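Local coordinates for periplasmic binding protein (Thermotoga lettingae TMO, PDB 4RY8) that binds 5-S-methyl-5-thioribose and probably serves as the periplasmic solute-binding component of a sugar transporter, at residues Pro87-Ala92 and Phe102-Asp107; Thr62-Phe67 and Ile75-Gly80; Glu91-Gly96 and Asn109-Ile114. One frame throughout, in Å; residues are numbered along the deposited sequence.

Contact 1: residues Pro87-Ala92 and Phe102-Asp107. With SR1 (5-S-methyl-5-thio-alpha-D-ribofuranose), chain G.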
# COMPACT_ATOMS: atom_id res chain seq x y z
N PRO C 87 10.92 26.27 -13.44
CA PRO C 87 11.49 27.63 -13.34
C PRO C 87 10.49 28.71 -12.89
O PRO C 87 10.85 29.65 -12.19
CB PRO C 87 12.00 27.92 -14.77
CG PRO C 87 12.10 26.59 -15.44
CD PRO C 87 11.01 25.76 -14.82
N LYS C 88 9.25 28.58 -13.31
CA LYS C 88 8.17 29.43 -12.82
C LYS C 88 7.97 29.23 -11.31
O LYS C 88 7.80 30.21 -10.60
CB LYS C 88 6.87 29.15 -13.58
CG LYS C 88 6.92 29.54 -15.05
CD LYS C 88 6.87 31.05 -15.22
CE LYS C 88 8.04 31.59 -16.03
NZ LYS C 88 8.40 32.95 -15.52
N ILE C 89 8.04 27.99 -10.84
CA ILE C 89 7.92 27.67 -9.41
C ILE C 89 9.08 28.29 -8.63
O ILE C 89 8.87 28.94 -7.61
CB ILE C 89 7.81 26.14 -9.15
CG1 ILE C 89 6.45 25.62 -9.57
CG2 ILE C 89 7.95 25.80 -7.68
CD1 ILE C 89 6.37 24.11 -9.66
N LYS C 90 10.32 28.13 -9.13
CA LYS C 90 11.48 28.68 -8.43
C LYS C 90 11.44 30.19 -8.40
O LYS C 90 11.72 30.80 -7.36
CB LYS C 90 12.79 28.24 -9.06
CG LYS C 90 13.03 26.74 -8.97
CD LYS C 90 13.53 26.28 -7.60
CE LYS C 90 14.22 24.93 -7.75
NZ LYS C 90 14.57 24.27 -6.46
N GLU C 91 11.10 30.81 -9.54
CA GLU C 91 10.94 32.26 -9.59
C GLU C 91 9.94 32.75 -8.54
O GLU C 91 10.23 33.67 -7.77
CB GLU C 91 10.46 32.69 -10.96
CG GLU C 91 10.30 34.19 -11.07
CD GLU C 91 10.01 34.65 -12.48
OE1 GLU C 91 10.16 33.84 -13.42
OE2 GLU C 91 9.61 35.82 -12.63
N ALA C 92 8.76 32.13 -8.55
CA ALA C 92 7.73 32.46 -7.59
C ALA C 92 8.26 32.42 -6.15
O ALA C 92 8.11 33.38 -5.43
CB ALA C 92 6.54 31.55 -7.76
N PHE C 102 -0.68 20.07 -5.80
CA PHE C 102 -1.53 18.91 -5.79
C PHE C 102 -1.12 18.17 -7.01
O PHE C 102 -1.20 18.72 -8.11
CB PHE C 102 -3.02 19.26 -5.85
CG PHE C 102 -3.91 18.05 -5.98
CD1 PHE C 102 -3.78 16.98 -5.09
CD2 PHE C 102 -4.85 17.95 -6.98
CE1 PHE C 102 -4.56 15.85 -5.23
CE2 PHE C 102 -5.65 16.82 -7.12
CZ PHE C 102 -5.49 15.77 -6.24
N ASP C 103 -0.68 16.94 -6.85
CA ASP C 103 -0.39 16.09 -8.00
C ASP C 103 0.73 16.61 -8.87
O ASP C 103 0.70 16.46 -10.10
CB ASP C 103 -1.64 15.83 -8.86
CG ASP C 103 -2.54 14.72 -8.29
OD1 ASP C 103 -2.14 14.02 -7.36
OD2 ASP C 103 -3.63 14.51 -8.86
N LEU C 104 1.75 17.19 -8.23
CA LEU C 104 3.01 17.52 -8.99
C LEU C 104 4.17 17.38 -8.04
O LEU C 104 4.20 18.03 -6.97
CB LEU C 104 2.96 18.97 -9.46
CG LEU C 104 4.23 19.49 -10.18
CD1 LEU C 104 4.27 18.74 -11.47
CD2 LEU C 104 4.15 20.98 -10.42
N VAL C 105 5.17 16.61 -8.46
CA VAL C 105 6.32 16.30 -7.64
C VAL C 105 7.35 17.42 -7.80
O VAL C 105 7.78 17.69 -8.90
CB VAL C 105 6.94 14.96 -8.08
CG1 VAL C 105 8.29 14.71 -7.41
CG2 VAL C 105 5.95 13.83 -7.82
N VAL C 106 7.74 18.09 -6.72
CA VAL C 106 8.79 19.14 -6.86
C VAL C 106 9.96 18.97 -5.89
O VAL C 106 9.78 18.84 -4.67
CB VAL C 106 8.17 20.57 -6.83
CG1 VAL C 106 7.01 20.62 -5.88
CG2 VAL C 106 9.19 21.65 -6.46
N ASP C 107 11.17 19.02 -6.46
CA ASP C 107 12.43 18.89 -5.73
C ASP C 107 12.79 20.19 -5.02
O ASP C 107 13.79 20.80 -5.34
CB ASP C 107 13.57 18.51 -6.72
CG ASP C 107 14.93 18.30 -6.03
OD1 ASP C 107 14.99 18.08 -4.81
OD2 ASP C 107 15.95 18.33 -6.74
CS SR1 G . -5.67 13.31 -15.63
S SR1 G . -5.02 12.97 -14.01
C5 SR1 G . -6.59 12.38 -13.34
C4 SR1 G . -6.45 11.96 -11.87
O4 SR1 G . -5.99 13.09 -11.20
C1 SR1 G . -6.65 13.25 -9.93
O1 SR1 G . -5.69 13.11 -8.94
C2 SR1 G . -7.73 12.19 -9.78
O2 SR1 G . -7.54 11.19 -8.74
C3 SR1 G . -7.74 11.57 -11.16
O3 SR1 G . -7.85 10.15 -11.08
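I89 and L104 reach toward each other tip to tip, I89 CD1 meeting L104 CD2 at 3.9 Å, where helix 82-94 packs against the loop that leaves strand 98-102. Both elements belong to one of the two alpha/beta lobes of the periplasmic binding protein fold, and the ligand lies just past the carboxy-terminal end of the strand. Of all residues here, I89 buries the most area. Its longer branch is extended about the CB-CG1 bond (chi2 166°), which carries CD1 off the helix and toward the loop, where it is also flanked by I77 of the neighbouring strand. L104 reaches the same spot because its CG is anti to the backbone N (chi1 176°); P82 and L85 of the helix pack on it as well. V106 turns its CB toward the helix and lies against M86 and V111, giving the loop a second apolar foothold. The side chain of K90 brings NZ to 3.7 Å from D107 O, too far for a hydrogen bond, while its salt bridge is made to D108. V105 packs on R163 of the second subunit. At the strand end the backbone of D103 adopts positive phi, and its carboxylate is laid over the ring of F102, CG standing 3.7 Å above the plane at the ring centre. In the complex the O1 hydroxyl of the methylthioribose donates to D103 OD2 in a very short hydrogen bond of 2.5 Å. With an alanine in place of D103, the O1 hydroxyl would probably lose this acceptor and the F102 face its cover. F102 CZ lies obliquely 3.8 Å from the same O1.

Contact 2: residues Thr62-Phe67 and Ile75-Gly80. With SR1 (5-S-methyl-5-thio-alpha-D-ribofuranose), chain G.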
# COMPACT_ATOMS: atom_id res chain seq x y z
N THR C 62 2.20 30.70 -18.76
CA THR C 62 1.71 32.10 -18.78
C THR C 62 0.73 32.41 -17.63
O THR C 62 0.74 33.51 -17.08
CB THR C 62 0.99 32.48 -20.11
OG1 THR C 62 -0.38 32.03 -20.09
CG2 THR C 62 1.66 31.88 -21.30
N MET C 63 -0.11 31.46 -17.27
CA MET C 63 -1.03 31.68 -16.15
C MET C 63 -0.25 31.85 -14.84
O MET C 63 -0.60 32.69 -14.00
CB MET C 63 -2.06 30.55 -16.04
CG MET C 63 -3.05 30.50 -17.19
SD MET C 63 -4.05 29.03 -17.39
CE MET C 63 -5.28 29.66 -18.53
N ILE C 64 0.79 31.05 -14.65
CA ILE C 64 1.55 31.10 -13.40
C ILE C 64 2.25 32.43 -13.34
O ILE C 64 2.20 33.15 -12.36
CB ILE C 64 2.53 29.91 -13.28
CG1 ILE C 64 1.75 28.62 -13.01
CG2 ILE C 64 3.55 30.17 -12.17
CD1 ILE C 64 2.53 27.36 -13.27
N GLU C 65 2.89 32.77 -14.45
CA GLU C 65 3.52 34.06 -14.65
C GLU C 65 2.56 35.24 -14.41
O GLU C 65 2.96 36.22 -13.78
CB GLU C 65 4.17 34.04 -16.05
CG GLU C 65 4.35 35.33 -16.80
CD GLU C 65 4.63 35.03 -18.27
OE1 GLU C 65 4.27 35.87 -19.12
OE2 GLU C 65 5.17 33.94 -18.59
N ASN C 66 1.31 35.16 -14.87
CA ASN C 66 0.36 36.26 -14.60
C ASN C 66 0.22 36.40 -13.10
O ASN C 66 0.23 37.51 -12.58
CB ASN C 66 -1.04 36.02 -15.21
CG ASN C 66 -1.01 35.99 -16.74
OD1 ASN C 66 -1.95 35.49 -17.38
ND2 ASN C 66 0.06 36.50 -17.32
N PHE C 67 0.10 35.28 -12.39
CA PHE C 67 -0.09 35.36 -10.94
C PHE C 67 1.16 35.86 -10.21
O PHE C 67 1.05 36.54 -9.17
CB PHE C 67 -0.62 34.04 -10.37
CG PHE C 67 -2.05 33.77 -10.76
CD1 PHE C 67 -3.04 34.72 -10.50
CD2 PHE C 67 -2.41 32.61 -11.42
CE1 PHE C 67 -4.35 34.49 -10.86
CE2 PHE C 67 -3.72 32.38 -11.79
CZ PHE C 67 -4.69 33.33 -11.52
N ILE C 75 0.54 30.48 -4.70
CA ILE C 75 0.03 29.70 -5.81
C ILE C 75 -0.14 28.20 -5.47
O ILE C 75 0.80 27.54 -4.98
CB ILE C 75 0.96 29.88 -7.03
CG1 ILE C 75 1.15 31.36 -7.31
CG2 ILE C 75 0.37 29.22 -8.26
CD1 ILE C 75 2.18 31.67 -8.37
N ILE C 76 -1.31 27.65 -5.75
CA ILE C 76 -1.49 26.22 -5.81
C ILE C 76 -1.29 25.76 -7.27
O ILE C 76 -1.99 26.20 -8.19
CB ILE C 76 -2.88 25.80 -5.32
CG1 ILE C 76 -3.12 26.41 -3.94
CG2 ILE C 76 -3.00 24.28 -5.26
CD1 ILE C 76 -4.58 26.57 -3.61
N ILE C 77 -0.32 24.90 -7.47
CA ILE C 77 -0.14 24.23 -8.73
C ILE C 77 -0.76 22.83 -8.73
O ILE C 77 -0.32 21.90 -8.03
CB ILE C 77 1.31 24.23 -9.15
CG1 ILE C 77 1.80 25.68 -9.15
CG2 ILE C 77 1.42 23.62 -10.54
CD1 ILE C 77 3.23 25.82 -9.58
N ASP C 78 -1.78 22.69 -9.58
CA ASP C 78 -2.57 21.50 -9.69
C ASP C 78 -2.27 20.75 -10.98
O ASP C 78 -2.62 21.22 -12.05
CB ASP C 78 -4.00 21.97 -9.69
CG ASP C 78 -4.94 20.89 -9.37
OD1 ASP C 78 -4.87 19.89 -10.09
OD2 ASP C 78 -5.72 21.05 -8.39
N HIS C 79 -1.69 19.56 -10.85
CA HIS C 79 -1.18 18.77 -11.96
C HIS C 79 -0.06 19.54 -12.67
O HIS C 79 0.64 20.34 -12.04
CB HIS C 79 -2.30 18.31 -12.88
CG HIS C 79 -3.24 17.36 -12.24
ND1 HIS C 79 -3.93 17.67 -11.10
CD2 HIS C 79 -3.62 16.10 -12.57
CE1 HIS C 79 -4.68 16.66 -10.74
NE2 HIS C 79 -4.52 15.69 -11.61
N GLY C 80 0.11 19.29 -13.96
CA GLY C 80 1.16 19.91 -14.74
C GLY C 80 2.33 18.95 -14.76
O GLY C 80 2.26 17.91 -14.18
CS SR1 G . -5.67 13.31 -15.63
S SR1 G . -5.02 12.97 -14.01
C5 SR1 G . -6.59 12.38 -13.34
C4 SR1 G . -6.45 11.96 -11.87
O4 SR1 G . -5.99 13.09 -11.20
C1 SR1 G . -6.65 13.25 -9.93
O1 SR1 G . -5.69 13.11 -8.94
C2 SR1 G . -7.73 12.19 -9.78
O2 SR1 G . -7.54 11.19 -8.74
C3 SR1 G . -7.74 11.57 -11.16
O3 SR1 G . -7.85 10.15 -11.08
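The side chains of I64 and I77 cross at about a right angle, their CD1 atoms 4.1 Å apart, in the buried layer between helix 57-69 and strand 74-78. This is the returning half of a beta-alpha-beta crossover: the axes of 62-67 and 75-78 run antiparallel (171°) and come within 10.3 Å. I77 has CG1 anti to its carbonyl carbon and is extended at chi2 (-179°), which carries CD1 out to I64. I75, one step back on the same side of the strand, points at the helix and sets its CD1 between two residues a turn's length apart, 4.3 Å from I64 CG2 and 4.2 Å from F67 CB. Only the base of F67 takes part, because its ring leads away to pack on A19 and V21 of strand 17-22. L85 of helix 82-94 touches both I64 and I77.

At the end of the strand the segment turns to the ligand. D78 OD1 accepts a bond of 2.6 Å from H79 ND1, tilted from the imidazole plane; this bond would limit the rotation of the ring. The other nitrogen, H79 NE2, donates almost straight (170°) to the furanose oxygen O4 at 3.0 Å, and the thioether S lies in the imidazole plane, at the edge of H79, 3.7 Å from H79 CD2.

Contact 3: residues Glu91-Gly96 and Asn109-Ile114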
# COMPACT_ATOMS: atom_id res chain seq x y z
N GLU C 91 11.10 30.81 -9.54
CA GLU C 91 10.94 32.26 -9.59
C GLU C 91 9.94 32.75 -8.54
O GLU C 91 10.23 33.67 -7.77
CB GLU C 91 10.46 32.69 -10.96
CG GLU C 91 10.30 34.19 -11.07
CD GLU C 91 10.01 34.65 -12.48
OE1 GLU C 91 10.16 33.84 -13.42
OE2 GLU C 91 9.61 35.82 -12.63
N ALA C 92 8.76 32.13 -8.55
CA ALA C 92 7.73 32.46 -7.59
C ALA C 92 8.26 32.42 -6.15
O ALA C 92 8.11 33.38 -5.43
CB ALA C 92 6.54 31.55 -7.76
N LEU C 93 8.89 31.31 -5.78
CA LEU C 93 9.51 31.16 -4.46
C LEU C 93 10.48 32.27 -4.10
O LEU C 93 10.44 32.80 -2.99
CB LEU C 93 10.21 29.80 -4.36
CG LEU C 93 9.32 28.57 -4.43
CD1 LEU C 93 10.18 27.33 -4.62
CD2 LEU C 93 8.42 28.48 -3.20
N ASP C 94 11.34 32.65 -5.05
CA ASP C 94 12.26 33.74 -4.84
C ASP C 94 11.60 35.10 -4.61
O ASP C 94 12.15 35.96 -3.94
CB ASP C 94 13.20 33.90 -6.05
CG ASP C 94 14.18 32.76 -6.19
OD1 ASP C 94 14.34 31.96 -5.24
OD2 ASP C 94 14.79 32.68 -7.26
N ARG C 95 10.45 35.32 -5.23
CA ARG C 95 9.69 36.56 -5.07
C ARG C 95 8.88 36.56 -3.77
O ARG C 95 8.24 37.56 -3.44
CB ARG C 95 8.74 36.80 -6.26
CG ARG C 95 9.43 37.06 -7.61
CD ARG C 95 10.05 38.45 -7.67
NE ARG C 95 11.41 38.47 -7.12
CZ ARG C 95 11.97 39.48 -6.45
NH1 ARG C 95 11.30 40.61 -6.21
NH2 ARG C 95 13.22 39.36 -6.01
N GLY C 96 8.89 35.46 -3.02
CA GLY C 96 8.22 35.45 -1.72
C GLY C 96 6.81 34.94 -1.81
O GLY C 96 6.04 35.06 -0.85
N ASN C 109 12.29 21.76 -0.86
CA ASN C 109 11.72 21.54 0.49
C ASN C 109 10.75 22.62 0.96
O ASN C 109 10.03 22.41 1.96
CB ASN C 109 12.87 21.34 1.51
CG ASN C 109 12.39 21.20 2.97
OD1 ASN C 109 12.77 22.00 3.83
ND2 ASN C 109 11.59 20.17 3.26
N ARG C 110 10.67 23.74 0.25
CA ARG C 110 9.72 24.82 0.57
C ARG C 110 8.28 24.54 0.12
O ARG C 110 7.35 25.19 0.61
CB ARG C 110 10.19 26.13 -0.05
CG ARG C 110 11.44 26.71 0.59
CD ARG C 110 11.95 27.93 -0.17
NE ARG C 110 12.44 27.55 -1.49
CZ ARG C 110 13.00 28.38 -2.37
NH1 ARG C 110 13.14 29.67 -2.10
NH2 ARG C 110 13.41 27.89 -3.53
N VAL C 111 8.11 23.56 -0.77
CA VAL C 111 6.83 23.26 -1.42
C VAL C 111 6.23 21.97 -0.96
O VAL C 111 6.62 20.90 -1.42
CB VAL C 111 7.03 23.11 -2.93
CG1 VAL C 111 5.72 22.84 -3.64
CG2 VAL C 111 7.73 24.36 -3.46
N PRO C 112 5.22 22.05 -0.08
CA PRO C 112 4.50 20.86 0.23
C PRO C 112 3.81 20.30 -0.97
O PRO C 112 3.33 21.05 -1.85
CB PRO C 112 3.48 21.32 1.29
CG PRO C 112 3.85 22.69 1.66
CD PRO C 112 4.69 23.24 0.58
N GLU C 113 3.77 18.97 -1.01
CA GLU C 113 3.10 18.22 -2.02
C GLU C 113 1.89 17.46 -1.43
O GLU C 113 2.05 16.56 -0.59
CB GLU C 113 4.06 17.24 -2.67
CG GLU C 113 5.23 17.86 -3.38
CD GLU C 113 6.19 16.80 -3.88
OE1 GLU C 113 5.75 15.65 -4.15
OE2 GLU C 113 7.41 17.10 -4.03
N ILE C 114 0.70 17.84 -1.88
CA ILE C 114 -0.55 17.12 -1.59
C ILE C 114 -0.78 16.02 -2.62
O ILE C 114 -0.66 16.25 -3.83
CB ILE C 114 -1.77 18.10 -1.56
CG1 ILE C 114 -1.52 19.21 -0.53
CG2 ILE C 114 -3.03 17.34 -1.21
CD1 ILE C 114 -2.51 20.36 -0.55
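L93, in the last turn of helix 82-94, is wedged between R110 and V111 of the segment leading into strand 113-115, at the end of one alpha/beta lobe of the periplasmic binding protein fold. The apolar part is a contact of L93 CD1 with V111 CG2 at 4.0 Å, the two side chains crossing at about a right angle; V99 of strand 98-102 also packs on L93.

A second kind of packing sets an aliphatic chain against a flat cation. R110 bends at chi3 (-67°) and turns one guanidinium face to L93, whose CB lies 3.6 Å above the plane, offset toward the rim, while CD1 comes within 3.5 Å of NH2.

Charge plays a looser role between the segments. D94 OD1 sits near the guanidinium plane, at the edge, but its 4.1 Å from R110 NH1 exceeds a salt bridge, and the two planes are 46° apart. The firm ionic partner of R110 is D108, met through NH2. Farther along, E113 forms a salt bridge with R163 of the second subunit.

Backbone bonds finish the helix: a Schellman motif closes at G96, which has positive phi, with G96 N bonded to L93 O at 3.1 Å.

In the fold
From the N terminus, contact 2 comes first, joining helix 57-69 to strand 74-78 and closing its loop before the others open. Contacts 1 and 3 both start on helix 82-94 and share E91 and A92; their loops cross, since 91-96 begins within the span from 87 to 107 while 109-114 lies beyond it. Backbone hydrogen bonds of F102 with I77 and H79 join contacts 1 and 2, whose strands 98-102 and 74-78 are neighbours in one parallel sheet. A hydrogen bond from V106 N to E113 OE2 links contacts 1 and 3, and D108 takes both K90 and R110. Contacts 1 and 2 end at the sugar, whereas contact 3 lies at the carboxy-terminal end of helix 82-94.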